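Putative branched-chain-amino-acid aminotransferase (Thermotoga maritima MSB8, PDB 3CSW) probably catalyses the pyridoxal-phosphate-dependent transfer of the amino group between leucine, isoleucine or valine and 2-oxoglutarate. Local coordinates at residues 45-50 / 93-98; 116-121 / 239-244; 161-166 / 177-182; 206-211 / 269-274. All blocks are in the same frame, centred on the assembly; numbering follows the deposited sequence.

Overall arrangement
From the N terminus, strand 42-49 is followed by the short strand 52-53 and two helices before the chain returns as strand 96-102, and contact 1 closes that loop by pairing 42-49 with 96-102 in the six-stranded antiparallel sheet. Contact 2 opens just after the next strand, in the loop 116-121, and closes at 239-244, bringing the linker toward strand 125-129 against the turn that binds the cofactor phosphate. Nested inside it, contact 3 folds 177-182 back on 161-166 beside the pyridoxal phosphate, and the Tyr163 hydroxyl reaches His239. Contact 4, between helices 203-214 and 262-276, alternates with contact 2 along the chain. Its Phe271 also touches Tyr49 of contact 1.

Contact 1 (45-50 / 93-98); sequences TLRTYS and KQEVRI
Leu46 and Ile98 form a hydrogen-bonded pair between strands 42-49 and 96-102, antiparallel neighbours in the six-stranded sheet of this class-IV aminotransferase, and Arg47 faces Arg97 in the adjoining non-hydrogen-bonded pair. At Val96 the pairing becomes mixed: its O takes Thr48 N, but its N donates to the Thr48 hydroxyl. That hydroxyl, between backbone N and carbonyl carbon (chi1 59°), donates to Glu95 OE1, 2.6 Å from OG1 on the anti side, tilted 27° from the carboxylate plane. OE2 takes Ser50 N at 2.8 Å with its syn lone pair, and OE1 also bonds Arg51 N. With an alanine at Glu95, both amides and the Thr48 hydroxyl would probably lose their acceptor and the bend after the strand its hold. On the other face from Leu46 and Ile98, which pack on helix 78-89, Arg47, bent at chi3, grips the carbonyl of the next residue side-on: NE and NH2 both donate to Thr48 O, each at 2.9 Å, while Tyr49 CE1 lies over the centre of its guanidinium.

Contact 2 (116-121 / 239-244); sequences LNIPDL and HTSAGV. With PLP (pyridoxal-5'-phosphate), chain E.
Ile118 pushes its CD1 methyl onto Ala242, 3.3 Å from CB and nearly as close to CA, tighter than ordinary van der Waals contact. The reach comes from CG1 standing anti to the backbone N (chi1 -167°), which extends the branch across to the turn 239-244. On one side of it Leu121 brings CD1 to 4.1 Å from the same Ala242 CB; on the other, Leu116 sets its CD1 at 3.7 Å from Ser241 CB. Three aliphatic side chains of the linker thus rest on two small residues, with no hydrogen bond between the segments. The turn is tied internally: Gly243 N donates to His239 O at 2.9 Å, and the backbone angles of Gly243 would jam a CB against the preceding carbonyl. The opposite side of this turn serves the cofactor. Thr240 gives both its backbone N and its OG1 to PLP O3P, at 3.1 and 2.8 Å, so one phosphate oxygen is gripped twice by one residue; Arg62 and Thr204 are among the other residues that bond to the cofactor. In the fold, the linker between strands 109-115 and 125-129 lies across the turn joining strands 234-239 and 243-247, with Arg47 of strand 42-49 touching Leu116 and Thr240, and Val244 packing on helix 262-276.

Contact 3 (161-166 / 177-182); sequences DCYDVI and GSFSNV. With PLP (pyridoxal-5'-phosphate), chain E.
Asp164 sits in a buried network where strand 164-168 meets the turn 177-181, which lines the cofactor pocket of this class-IV aminotransferase; the second-shell Asp164 braces it from behind. OD1 accepts Ser178 OG at 2.6 Å, and Val165 N from above the carboxylate plane. OD2 takes Ser180 OG at 2.7 Å on its anti lone pair and, in a long bond, Phe179 N on the syn side. Four donors, two on each oxygen, are likely to restrict rotation of the carboxylate, which stacks on the Phe179 ring, planes 16° apart. An asparagine here puts an NH2 where one oxygen accepts, which would probably leave the backbone N-H of Phe179 or Val165 facing another donor and loosen the turn. Farther out, Ser180 C lies 3.4 Å from PLP C6, while Arg156 holds Ser178 O. His239 meets Phe179 edge-to-face and bonds the Tyr163 hydroxyl. A CB on Gly177, with this backbone, would come too close to Asp164 OD2. At the ring edge, Tyr163 O lies in plane, 3.2 Å from Phe179 CE2.

Contact 4 (206-211 / 269-274); sequences ENVIKL and ENFEPF
Leu211 and Phe274 lead the packing of helix 203-214 against helix 262-276, two helices whose short segments run at 104° to each other with axes 10.4 Å apart. The CH-pi contact comes first: Leu211 CB sits 4.1 Å from the centroid of the Phe274 ring, 16° off its normal, with Leu211 CA over the same face. Aliphatic contacts follow. With CG anti to the backbone N (chi1 173°), Leu211 reaches between the two phenylalanines, CD2 at Phe271 CA and CD1 at both Phe274 CG and Asn270 CB. Val208 CG2 meets Phe271 CE1 at 3.8 Å, the two side chains crossing at about a right angle, and Asn207 CB approaches that same ring carbon. No hydrogen bond joins the segments; the polar ends turn to other partners, Asn207 OD1 to Asn281, Lys210 NZ to Glu280 in a salt bridge and Asn270 ND2 to Thr266 O. Helix 262-276 kinks at Pro273, one residue before Phe274, whose CE2 comes to 3.7 Å from Asn207 O.

Contact 1 (45-50 / 93-98)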
loop_
_atom_site.group_PDB
_atom_site.type_symbol
_atom_site.label_atom_id
_atom_site.label_comp_id
_atom_site.label_asym_id
_atom_site.label_seq_id
_atom_site.Cartn_x
_atom_site.Cartn_y
_atom_site.Cartn_z
ATOM N N THR A 45 22.981 7.305 -19.685
ATOM C CA THR A 45 23.142 8.508 -20.505
ATOM C C THR A 45 24.304 9.322 -19.943
ATOM O O THR A 45 24.448 9.439 -18.737
ATOM C CB THR A 45 21.860 9.384 -20.558
ATOM O OG1 THR A 45 21.551 9.910 -19.256
ATOM C CG2 THR A 45 20.667 8.578 -21.098
ATOM N N LEU A 46 25.154 9.848 -20.825
ATOM C CA LEU A 46 26.289 10.662 -20.417
ATOM C C LEU A 46 26.297 11.925 -21.246
ATOM O O LEU A 46 25.631 12.000 -22.277
ATOM C CB LEU A 46 27.633 9.931 -20.617
ATOM C CG LEU A 46 27.903 8.582 -19.922
ATOM C CD1 LEU A 46 27.335 7.427 -20.752
ATOM C CD2 LEU A 46 29.391 8.398 -19.679
ATOM N N ARG A 47 27.016 12.936 -20.767
ATOM C CA ARG A 47 27.337 14.114 -21.573
ATOM C C ARG A 47 28.827 14.379 -21.459
ATOM O O ARG A 47 29.496 13.799 -20.622
ATOM C CB ARG A 47 26.552 15.343 -21.130
ATOM C CG ARG A 47 26.943 15.905 -19.771
ATOM C CD ARG A 47 26.518 17.358 -19.651
ATOM N NE ARG A 47 27.424 18.185 -20.421
ATOM C CZ ARG A 47 27.262 19.482 -20.636
ATOM N NH1 ARG A 47 26.199 20.132 -20.165
ATOM N NH2 ARG A 47 28.183 20.134 -21.330
ATOM N N THR A 48 29.341 15.257 -22.315
ATOM C CA THR A 48 30.728 15.658 -22.259
ATOM C C THR A 48 30.853 17.097 -21.768
ATOM O O THR A 48 29.920 17.885 -21.880
ATOM C CB THR A 48 31.392 15.598 -23.646
ATOM O OG1 THR A 48 30.677 16.463 -24.534
ATOM C CG2 THR A 48 31.386 14.161 -24.207
ATOM N N TYR A 49 32.015 17.381 -21.180
ATOM C CA TYR A 49 32.502 18.743 -20.928
ATOM C C TYR A 49 33.850 18.796 -21.644
ATOM O O TYR A 49 34.692 17.909 -21.465
ATOM C CB TYR A 49 32.650 19.052 -19.445
ATOM C CG TYR A 49 31.327 19.151 -18.708
ATOM C CD1 TYR A 49 30.505 20.279 -18.828
ATOM C CD2 TYR A 49 30.898 18.124 -17.874
ATOM C CE1 TYR A 49 29.277 20.370 -18.129
ATOM C CE2 TYR A 49 29.679 18.202 -17.179
ATOM C CZ TYR A 49 28.873 19.312 -17.317
ATOM O OH TYR A 49 27.688 19.347 -16.617
ATOM N N SER A 50 34.021 19.797 -22.502
ATOM C CA SER A 50 35.201 19.903 -23.371
ATOM C C SER A 50 35.405 18.640 -24.182
ATOM O O SER A 50 36.547 18.240 -24.444
ATOM C CB SER A 50 36.468 20.215 -22.570
ATOM O OG SER A 50 36.344 21.466 -21.914
ATOM N N LYS A 93 32.576 18.732 -33.027
ATOM C CA LYS A 93 33.250 20.002 -32.688
ATOM C C LYS A 93 32.332 20.731 -31.723
ATOM O O LYS A 93 32.078 21.925 -31.851
ATOM C CB LYS A 93 33.506 20.843 -33.952
ATOM N N GLN A 94 31.862 19.989 -30.731
ATOM C CA GLN A 94 30.694 20.370 -29.955
ATOM C C GLN A 94 30.491 19.335 -28.855
ATOM O O GLN A 94 30.928 18.195 -28.998
ATOM C CB GLN A 94 29.513 20.325 -30.919
ATOM C CG GLN A 94 28.191 20.767 -30.395
ATOM C CD GLN A 94 27.130 20.718 -31.471
ATOM O OE1 GLN A 94 27.413 20.337 -32.624
ATOM N NE2 GLN A 94 25.899 21.103 -31.114
ATOM N N GLU A 95 29.824 19.712 -27.771
ATOM C CA GLU A 95 29.489 18.743 -26.717
ATOM C C GLU A 95 28.476 17.710 -27.239
ATOM O O GLU A 95 27.604 18.048 -28.065
ATOM C CB GLU A 95 28.912 19.429 -25.474
ATOM C CG GLU A 95 29.768 20.559 -24.857
ATOM C CD GLU A 95 31.103 20.110 -24.278
ATOM O OE1 GLU A 95 31.520 18.960 -24.514
ATOM O OE2 GLU A 95 31.756 20.932 -23.602
ATOM N N VAL A 96 28.606 16.460 -26.773
ATOM C CA VAL A 96 27.686 15.395 -27.149
ATOM C C VAL A 96 26.889 14.827 -25.963
ATOM O O VAL A 96 27.337 14.851 -24.813
ATOM C CB VAL A 96 28.412 14.223 -27.910
ATOM C CG1 VAL A 96 29.049 14.734 -29.180
ATOM C CG2 VAL A 96 29.470 13.564 -27.061
ATOM N N ARG A 97 25.673 14.371 -26.274
ATOM C CA ARG A 97 24.889 13.502 -25.410
ATOM C C ARG A 97 25.232 12.099 -25.870
ATOM O O ARG A 97 25.367 11.867 -27.059
ATOM C CB ARG A 97 23.392 13.743 -25.603
ATOM C CG ARG A 97 22.486 12.738 -24.873
ATOM C CD ARG A 97 20.990 12.914 -25.212
ATOM N NE ARG A 97 20.403 14.115 -24.596
ATOM C CZ ARG A 97 20.374 15.341 -25.136
ATOM N NH1 ARG A 97 20.909 15.596 -26.340
ATOM N NH2 ARG A 97 19.799 16.337 -24.453
ATOM N N ILE A 98 25.379 11.166 -24.935
ATOM C CA ILE A 98 25.735 9.783 -25.264
ATOM C C ILE A 98 24.785 8.839 -24.527
ATOM O O ILE A 98 24.653 8.946 -23.319
ATOM C CB ILE A 98 27.195 9.437 -24.831
ATOM C CG1 ILE A 98 28.211 10.496 -25.322
ATOM C CG2 ILE A 98 27.564 8.058 -25.339
ATOM C CD1 ILE A 98 29.564 10.448 -24.614
#

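Contact 2 (116-121 / 239-244)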
loop_
_atom_site.group_PDB
_atom_site.type_symbol
_atom_site.label_atom_id
_atom_site.label_comp_id
_atom_site.label_asym_id
_atom_site.label_seq_id
_atom_site.Cartn_x
_atom_site.Cartn_y
_atom_site.Cartn_z
ATOM N N LEU A 116 24.846 17.734 -28.182
ATOM C CA LEU A 116 24.137 18.177 -26.989
ATOM C C LEU A 116 23.715 19.610 -27.242
ATOM O O LEU A 116 24.554 20.528 -27.301
ATOM C CB LEU A 116 25.036 18.112 -25.748
ATOM C CG LEU A 116 24.398 18.511 -24.410
ATOM C CD1 LEU A 116 23.497 17.408 -23.912
ATOM C CD2 LEU A 116 25.454 18.834 -23.370
ATOM N N ASN A 117 22.418 19.805 -27.431
ATOM C CA ASN A 117 21.879 21.144 -27.629
ATOM C C ASN A 117 21.080 21.478 -26.378
ATOM O O ASN A 117 19.921 21.081 -26.222
ATOM C CB ASN A 117 21.070 21.245 -28.935
ATOM C CG ASN A 117 21.970 21.434 -30.172
ATOM O OD1 ASN A 117 22.911 22.232 -30.155
ATOM N ND2 ASN A 117 21.678 20.703 -31.241
ATOM N N ILE A 118 21.761 22.181 -25.478
ATOM C CA ILE A 118 21.258 22.488 -24.156
ATOM C C ILE A 118 20.728 23.920 -24.157
ATOM O O ILE A 118 21.479 24.850 -24.458
ATOM C CB ILE A 118 22.388 22.293 -23.095
ATOM C CG1 ILE A 118 21.806 22.308 -21.687
ATOM C CG2 ILE A 118 23.530 23.335 -23.270
ATOM C CD1 ILE A 118 20.794 21.182 -21.453
ATOM N N PRO A 119 19.434 24.103 -23.832
ATOM C CA PRO A 119 18.815 25.437 -23.871
ATOM C C PRO A 119 19.106 26.333 -22.654
ATOM O O PRO A 119 19.690 25.875 -21.665
ATOM C CB PRO A 119 17.319 25.115 -23.953
ATOM C CG PRO A 119 17.174 23.802 -23.241
ATOM C CD PRO A 119 18.472 23.061 -23.415
ATOM N N ASP A 120 18.698 27.601 -22.746
ATOM C CA ASP A 120 18.870 28.562 -21.652
ATOM C C ASP A 120 17.714 28.412 -20.671
ATOM O O ASP A 120 16.580 28.810 -20.954
ATOM C CB ASP A 120 18.949 30.009 -22.167
ATOM C CG ASP A 120 19.272 31.025 -21.051
ATOM O OD1 ASP A 120 20.000 30.674 -20.086
ATOM O OD2 ASP A 120 18.800 32.183 -21.148
ATOM N N LEU A 121 18.026 27.834 -19.516
ATOM C CA LEU A 121 17.038 27.562 -18.497
ATOM C C LEU A 121 17.179 28.533 -17.325
ATOM O O LEU A 121 16.705 28.257 -16.234
ATOM C CB LEU A 121 17.175 26.101 -18.031
ATOM C CG LEU A 121 17.165 25.013 -19.125
ATOM C CD1 LEU A 121 17.355 23.649 -18.515
ATOM C CD2 LEU A 121 15.894 25.022 -19.971
ATOM N N HIS A 239 19.664 16.722 -13.793
ATOM C CA HIS A 239 19.856 15.596 -14.709
ATOM C C HIS A 239 21.117 15.802 -15.554
ATOM O O HIS A 239 21.595 16.906 -15.691
ATOM C CB HIS A 239 18.603 15.330 -15.579
ATOM C CG HIS A 239 18.204 16.459 -16.479
ATOM N ND1 HIS A 239 18.463 16.463 -17.840
ATOM C CD2 HIS A 239 17.533 17.606 -16.223
ATOM C CE1 HIS A 239 17.977 17.569 -18.374
ATOM N NE2 HIS A 239 17.413 18.283 -17.420
ATOM N N THR A 240 21.641 14.721 -16.117
ATOM C CA THR A 240 22.915 14.735 -16.818
ATOM C C THR A 240 23.097 15.864 -17.850
ATOM O O THR A 240 24.098 16.602 -17.811
ATOM C CB THR A 240 23.202 13.353 -17.510
ATOM O OG1 THR A 240 23.563 12.371 -16.523
ATOM C CG2 THR A 240 24.337 13.470 -18.489
ATOM N N SER A 241 22.138 16.004 -18.766
ATOM C CA SER A 241 22.345 16.889 -19.903
ATOM C C SER A 241 22.448 18.344 -19.518
ATOM O O SER A 241 23.307 19.037 -20.047
ATOM C CB SER A 241 21.281 16.678 -21.003
ATOM O OG SER A 241 19.968 16.861 -20.510
ATOM N N ALA A 242 21.629 18.779 -18.562
ATOM C CA ALA A 242 21.473 20.184 -18.248
ATOM C C ALA A 242 22.057 20.626 -16.906
ATOM O O ALA A 242 22.273 21.807 -16.717
ATOM C CB ALA A 242 19.980 20.565 -18.325
ATOM N N GLY A 243 22.321 19.706 -15.981
ATOM C CA GLY A 243 22.850 20.079 -14.661
ATOM C C GLY A 243 21.730 20.519 -13.721
ATOM O O GLY A 243 20.791 19.762 -13.505
ATOM N N VAL A 244 21.814 21.738 -13.183
ATOM C CA VAL A 244 20.758 22.282 -12.301
ATOM C C VAL A 244 19.725 23.047 -13.128
ATOM O O VAL A 244 20.084 23.927 -13.889
ATOM C CB VAL A 244 21.333 23.197 -11.197
ATOM C CG1 VAL A 244 20.204 23.915 -10.421
ATOM C CG2 VAL A 244 22.229 22.411 -10.263
HETATM N N1 PLP E . 15.485 9.920 -12.384
HETATM C C2 PLP E . 15.175 9.130 -13.486
HETATM C C2A PLP E . 13.887 8.367 -13.455
HETATM C C3 PLP E . 16.062 9.072 -14.584
HETATM O O3 PLP E . 15.737 8.366 -15.718
HETATM C C4 PLP E . 17.263 9.820 -14.550
HETATM C C4A PLP E . 18.194 9.828 -15.731
HETATM O O4A PLP E . 17.976 10.590 -16.692
HETATM C C5 PLP E . 17.550 10.616 -13.428
HETATM C C6 PLP E . 16.659 10.646 -12.353
HETATM C C5A PLP E . 18.694 11.604 -13.431
HETATM O O4P PLP E . 19.913 10.948 -13.110
HETATM P P PLP E . 21.366 11.511 -13.591
HETATM O O1P PLP E . 22.443 10.432 -13.356
HETATM O O2P PLP E . 21.710 12.740 -12.799
HETATM O O3P PLP E . 21.209 11.837 -15.070
#

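Contact 3 (161-166 / 177-182)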
loop_
_atom_site.group_PDB
_atom_site.type_symbol
_atom_site.label_atom_id
_atom_site.label_comp_id
_atom_site.label_asym_id
_atom_site.label_seq_id
_atom_site.Cartn_x
_atom_site.Cartn_y
_atom_site.Cartn_z
ATOM N N ASP A 161 2.816 20.221 -21.901
ATOM C CA ASP A 161 3.111 21.643 -21.676
ATOM C C ASP A 161 3.886 21.844 -20.384
ATOM O O ASP A 161 3.545 22.666 -19.539
ATOM C CB ASP A 161 1.890 22.564 -21.783
ATOM C CG ASP A 161 0.736 22.132 -20.927
ATOM O OD1 ASP A 161 0.805 21.031 -20.300
ATOM O OD2 ASP A 161 -0.258 22.920 -20.918
ATOM N N CYS A 162 4.955 21.068 -20.261
ATOM C CA CYS A 162 5.876 21.193 -19.151
ATOM C C CYS A 162 7.217 20.600 -19.555
ATOM O O CYS A 162 7.372 20.013 -20.628
ATOM C CB CYS A 162 5.290 20.567 -17.866
ATOM S SG CYS A 162 4.947 18.819 -17.969
ATOM N N TYR A 163 8.197 20.795 -18.696
ATOM C CA TYR A 163 9.537 20.297 -18.918
ATOM C C TYR A 163 9.731 18.841 -18.468
ATOM O O TYR A 163 10.368 18.054 -19.135
ATOM C CB TYR A 163 10.485 21.201 -18.132
ATOM C CG TYR A 163 11.930 20.909 -18.322
ATOM C CD1 TYR A 163 12.619 21.429 -19.425
ATOM C CD2 TYR A 163 12.642 20.174 -17.381
ATOM C CE1 TYR A 163 13.983 21.202 -19.589
ATOM C CE2 TYR A 163 14.015 19.933 -17.542
ATOM C CZ TYR A 163 14.674 20.439 -18.647
ATOM O OH TYR A 163 16.033 20.200 -18.804
ATOM N N ASP A 164 9.250 18.525 -17.278
ATOM C CA ASP A 164 9.253 17.163 -16.753
ATOM C C ASP A 164 8.028 17.036 -15.848
ATOM O O ASP A 164 7.447 18.035 -15.448
ATOM C CB ASP A 164 10.563 16.882 -15.992
ATOM C CG ASP A 164 10.841 15.383 -15.790
ATOM O OD1 ASP A 164 10.050 14.550 -16.271
ATOM O OD2 ASP A 164 11.857 15.030 -15.140
ATOM N N VAL A 165 7.609 15.803 -15.576
ATOM C CA VAL A 165 6.537 15.499 -14.626
ATOM C C VAL A 165 7.157 14.879 -13.352
ATOM O O VAL A 165 8.166 14.191 -13.420
ATOM C CB VAL A 165 5.446 14.571 -15.227
ATOM C CG1 VAL A 165 4.663 15.306 -16.333
ATOM C CG2 VAL A 165 6.037 13.234 -15.735
ATOM N N ILE A 166 6.560 15.169 -12.191
ATOM C CA ILE A 166 7.028 14.674 -10.904
ATOM C C ILE A 166 6.240 13.415 -10.477
ATOM O O ILE A 166 5.026 13.466 -10.263
ATOM C CB ILE A 166 6.914 15.786 -9.829
ATOM C CG1 ILE A 166 7.554 17.106 -10.328
ATOM C CG2 ILE A 166 7.482 15.341 -8.509
ATOM C CD1 ILE A 166 8.964 17.030 -10.905
ATOM N N GLY A 177 11.493 13.286 -10.895
ATOM C CA GLY A 177 10.949 13.499 -12.223
ATOM C C GLY A 177 11.140 12.258 -13.087
ATOM O O GLY A 177 11.895 11.368 -12.717
ATOM N N SER A 178 10.476 12.223 -14.256
ATOM C CA SER A 178 10.610 11.111 -15.227
ATOM C C SER A 178 12.039 10.935 -15.791
ATOM O O SER A 178 12.402 9.848 -16.255
ATOM C CB SER A 178 9.572 11.223 -16.364
ATOM O OG SER A 178 9.892 12.217 -17.331
ATOM N N PHE A 179 12.846 11.993 -15.742
ATOM C CA PHE A 179 14.234 11.940 -16.228
ATOM C C PHE A 179 15.202 12.794 -15.376
ATOM O O PHE A 179 16.326 13.056 -15.812
ATOM C CB PHE A 179 14.324 12.353 -17.718
ATOM C CG PHE A 179 13.906 13.801 -18.014
ATOM C CD1 PHE A 179 14.820 14.861 -17.896
ATOM C CD2 PHE A 179 12.613 14.100 -18.466
ATOM C CE1 PHE A 179 14.438 16.167 -18.183
ATOM C CE2 PHE A 179 12.229 15.416 -18.765
ATOM C CZ PHE A 179 13.151 16.456 -18.605
ATOM N N SER A 180 14.780 13.191 -14.170
ATOM C CA SER A 180 15.561 14.065 -13.302
ATOM C C SER A 180 15.294 13.771 -11.839
ATOM O O SER A 180 14.327 13.140 -11.532
ATOM C CB SER A 180 15.178 15.532 -13.568
ATOM O OG SER A 180 13.772 15.776 -13.368
ATOM N N ASN A 181 16.172 14.233 -10.946
ATOM C CA ASN A 181 15.896 14.257 -9.515
ATOM C C ASN A 181 15.387 15.644 -9.076
ATOM O O ASN A 181 15.583 16.650 -9.772
ATOM C CB ASN A 181 17.109 13.839 -8.696
ATOM C CG ASN A 181 17.470 12.367 -8.869
ATOM O OD1 ASN A 181 18.472 12.039 -9.518
ATOM N ND2 ASN A 181 16.669 11.475 -8.283
ATOM N N VAL A 182 14.706 15.669 -7.929
ATOM C CA VAL A 182 14.053 16.864 -7.370
ATOM C C VAL A 182 14.715 17.340 -6.078
ATOM O O VAL A 182 15.014 16.559 -5.184
ATOM C CB VAL A 182 12.547 16.559 -7.085
ATOM C CG1 VAL A 182 11.808 17.740 -6.331
ATOM C CG2 VAL A 182 11.853 16.200 -8.408
HETATM N N1 PLP E . 15.485 9.920 -12.384
HETATM C C2 PLP E . 15.175 9.130 -13.486
HETATM C C2A PLP E . 13.887 8.367 -13.455
HETATM C C3 PLP E . 16.062 9.072 -14.584
HETATM O O3 PLP E . 15.737 8.366 -15.718
HETATM C C4 PLP E . 17.263 9.820 -14.550
HETATM C C4A PLP E . 18.194 9.828 -15.731
HETATM O O4A PLP E . 17.976 10.590 -16.692
HETATM C C5 PLP E . 17.550 10.616 -13.428
HETATM C C6 PLP E . 16.659 10.646 -12.353
HETATM C C5A PLP E . 18.694 11.604 -13.431
HETATM O O4P PLP E . 19.913 10.948 -13.110
HETATM P P PLP E . 21.366 11.511 -13.591
HETATM O O1P PLP E . 22.443 10.432 -13.356
HETATM O O2P PLP E . 21.710 12.740 -12.799
HETATM O O3P PLP E . 21.209 11.837 -15.070
#

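Contact 4 (206-211 / 269-274)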
loop_
_atom_site.group_PDB
_atom_site.type_symbol
_atom_site.label_atom_id
_atom_site.label_comp_id
_atom_site.label_asym_id
_atom_site.label_seq_id
_atom_site.Cartn_x
_atom_site.Cartn_y
_atom_site.Cartn_z
ATOM N N GLU A 206 23.961 13.572 -6.775
ATOM C CA GLU A 206 25.086 13.284 -5.917
ATOM C C GLU A 206 26.064 14.455 -5.891
ATOM O O GLU A 206 26.462 14.896 -4.815
ATOM C CB GLU A 206 25.747 12.006 -6.453
ATOM C CG GLU A 206 27.041 11.504 -5.840
ATOM C CD GLU A 206 27.690 10.457 -6.799
ATOM O OE1 GLU A 206 27.125 9.345 -7.009
ATOM O OE2 GLU A 206 28.727 10.788 -7.402
ATOM N N ASN A 207 26.432 14.954 -7.076
ATOM C CA ASN A 207 27.333 16.099 -7.220
ATOM C C ASN A 207 26.808 17.381 -6.610
ATOM O O ASN A 207 27.582 18.149 -6.018
ATOM C CB ASN A 207 27.683 16.333 -8.689
ATOM C CG ASN A 207 28.817 15.437 -9.164
ATOM O OD1 ASN A 207 29.945 15.533 -8.676
ATOM N ND2 ASN A 207 28.534 14.597 -10.137
ATOM N N VAL A 208 25.497 17.609 -6.744
ATOM C CA VAL A 208 24.854 18.797 -6.177
ATOM C C VAL A 208 24.866 18.739 -4.647
ATOM O O VAL A 208 25.090 19.756 -4.016
ATOM C CB VAL A 208 23.421 18.993 -6.739
ATOM C CG1 VAL A 208 22.641 20.075 -5.968
ATOM C CG2 VAL A 208 23.510 19.330 -8.251
ATOM N N ILE A 209 24.651 17.557 -4.066
ATOM C CA ILE A 209 24.715 17.373 -2.600
ATOM C C ILE A 209 26.119 17.721 -2.080
ATOM O O ILE A 209 26.276 18.465 -1.080
ATOM C CB ILE A 209 24.277 15.933 -2.176
ATOM C CG1 ILE A 209 22.775 15.757 -2.419
ATOM C CG2 ILE A 209 24.588 15.651 -0.684
ATOM C CD1 ILE A 209 22.269 14.330 -2.320
ATOM N N LYS A 210 27.141 17.228 -2.783
ATOM C CA LYS A 210 28.530 17.546 -2.444
ATOM C C LYS A 210 28.850 19.023 -2.633
ATOM O O LYS A 210 29.582 19.611 -1.834
ATOM C CB LYS A 210 29.496 16.685 -3.263
ATOM C CG LYS A 210 29.349 15.220 -2.956
ATOM C CD LYS A 210 30.427 14.381 -3.607
ATOM C CE LYS A 210 29.994 12.904 -3.637
ATOM N NZ LYS A 210 31.124 11.955 -3.483
ATOM N N LEU A 211 28.344 19.615 -3.702
ATOM C CA LEU A 211 28.529 21.046 -3.937
ATOM C C LEU A 211 27.856 21.851 -2.838
ATOM O O LEU A 211 28.430 22.825 -2.333
ATOM C CB LEU A 211 27.969 21.464 -5.298
ATOM C CG LEU A 211 27.942 22.955 -5.636
ATOM C CD1 LEU A 211 29.343 23.536 -5.680
ATOM C CD2 LEU A 211 27.231 23.159 -6.953
ATOM N N GLU A 269 25.474 28.320 -10.744
ATOM C CA GLU A 269 26.655 29.016 -11.219
ATOM C C GLU A 269 27.938 28.264 -10.819
ATOM O O GLU A 269 28.902 28.239 -11.582
ATOM C CB GLU A 269 26.655 30.496 -10.809
ATOM C CG GLU A 269 26.827 30.795 -9.327
ATOM C CD GLU A 269 26.506 32.270 -8.954
ATOM O OE1 GLU A 269 25.710 32.921 -9.686
ATOM O OE2 GLU A 269 27.029 32.759 -7.911
ATOM N N ASN A 270 27.921 27.609 -9.657
ATOM C CA ASN A 270 29.081 26.860 -9.163
ATOM C C ASN A 270 29.179 25.413 -9.623
ATOM O O ASN A 270 30.210 24.768 -9.414
ATOM C CB ASN A 270 29.100 26.923 -7.634
ATOM C CG ASN A 270 29.534 28.298 -7.119
ATOM O OD1 ASN A 270 30.699 28.636 -7.223
ATOM N ND2 ASN A 270 28.604 29.086 -6.580
ATOM N N PHE A 271 28.114 24.901 -10.254
ATOM C CA PHE A 271 28.033 23.479 -10.625
ATOM C C PHE A 271 29.174 23.027 -11.541
ATOM O O PHE A 271 29.949 22.133 -11.193
ATOM C CB PHE A 271 26.666 23.141 -11.264
ATOM C CG PHE A 271 26.517 21.689 -11.630
ATOM C CD1 PHE A 271 26.221 20.741 -10.659
ATOM C CD2 PHE A 271 26.719 21.260 -12.930
ATOM C CE1 PHE A 271 26.119 19.403 -10.985
ATOM C CE2 PHE A 271 26.610 19.913 -13.255
ATOM C CZ PHE A 271 26.313 18.991 -12.291
ATOM N N GLU A 272 29.273 23.643 -12.711
ATOM C CA GLU A 272 30.261 23.230 -13.711
ATOM C C GLU A 272 31.725 23.333 -13.224
ATOM O O GLU A 272 32.479 22.362 -13.366
ATOM C CB GLU A 272 30.037 23.967 -15.031
ATOM C CG GLU A 272 30.836 23.388 -16.197
ATOM C CD GLU A 272 30.402 23.921 -17.558
ATOM O OE1 GLU A 272 29.178 24.057 -17.785
ATOM O OE2 GLU A 272 31.289 24.166 -18.409
ATOM N N PRO A 273 32.141 24.491 -12.668
ATOM C CA PRO A 273 33.489 24.525 -12.110
ATOM C C PRO A 273 33.742 23.489 -11.020
ATOM O O PRO A 273 34.823 22.924 -10.969
ATOM C CB PRO A 273 33.640 25.960 -11.564
ATOM C CG PRO A 273 32.311 26.532 -11.561
ATOM C CD PRO A 273 31.496 25.810 -12.589
ATOM N N PHE A 274 32.762 23.231 -10.164
ATOM C CA PHE A 274 32.916 22.222 -9.112
ATOM C C PHE A 274 33.081 20.804 -9.693
ATOM O O PHE A 274 33.982 20.071 -9.308
ATOM C CB PHE A 274 31.730 22.280 -8.144
ATOM C CG PHE A 274 31.765 21.225 -7.066
ATOM C CD1 PHE A 274 32.465 21.440 -5.884
ATOM C CD2 PHE A 274 31.081 20.013 -7.229
ATOM C CE1 PHE A 274 32.495 20.450 -4.877
ATOM C CE2 PHE A 274 31.130 19.021 -6.245
ATOM C CZ PHE A 274 31.824 19.255 -5.058
#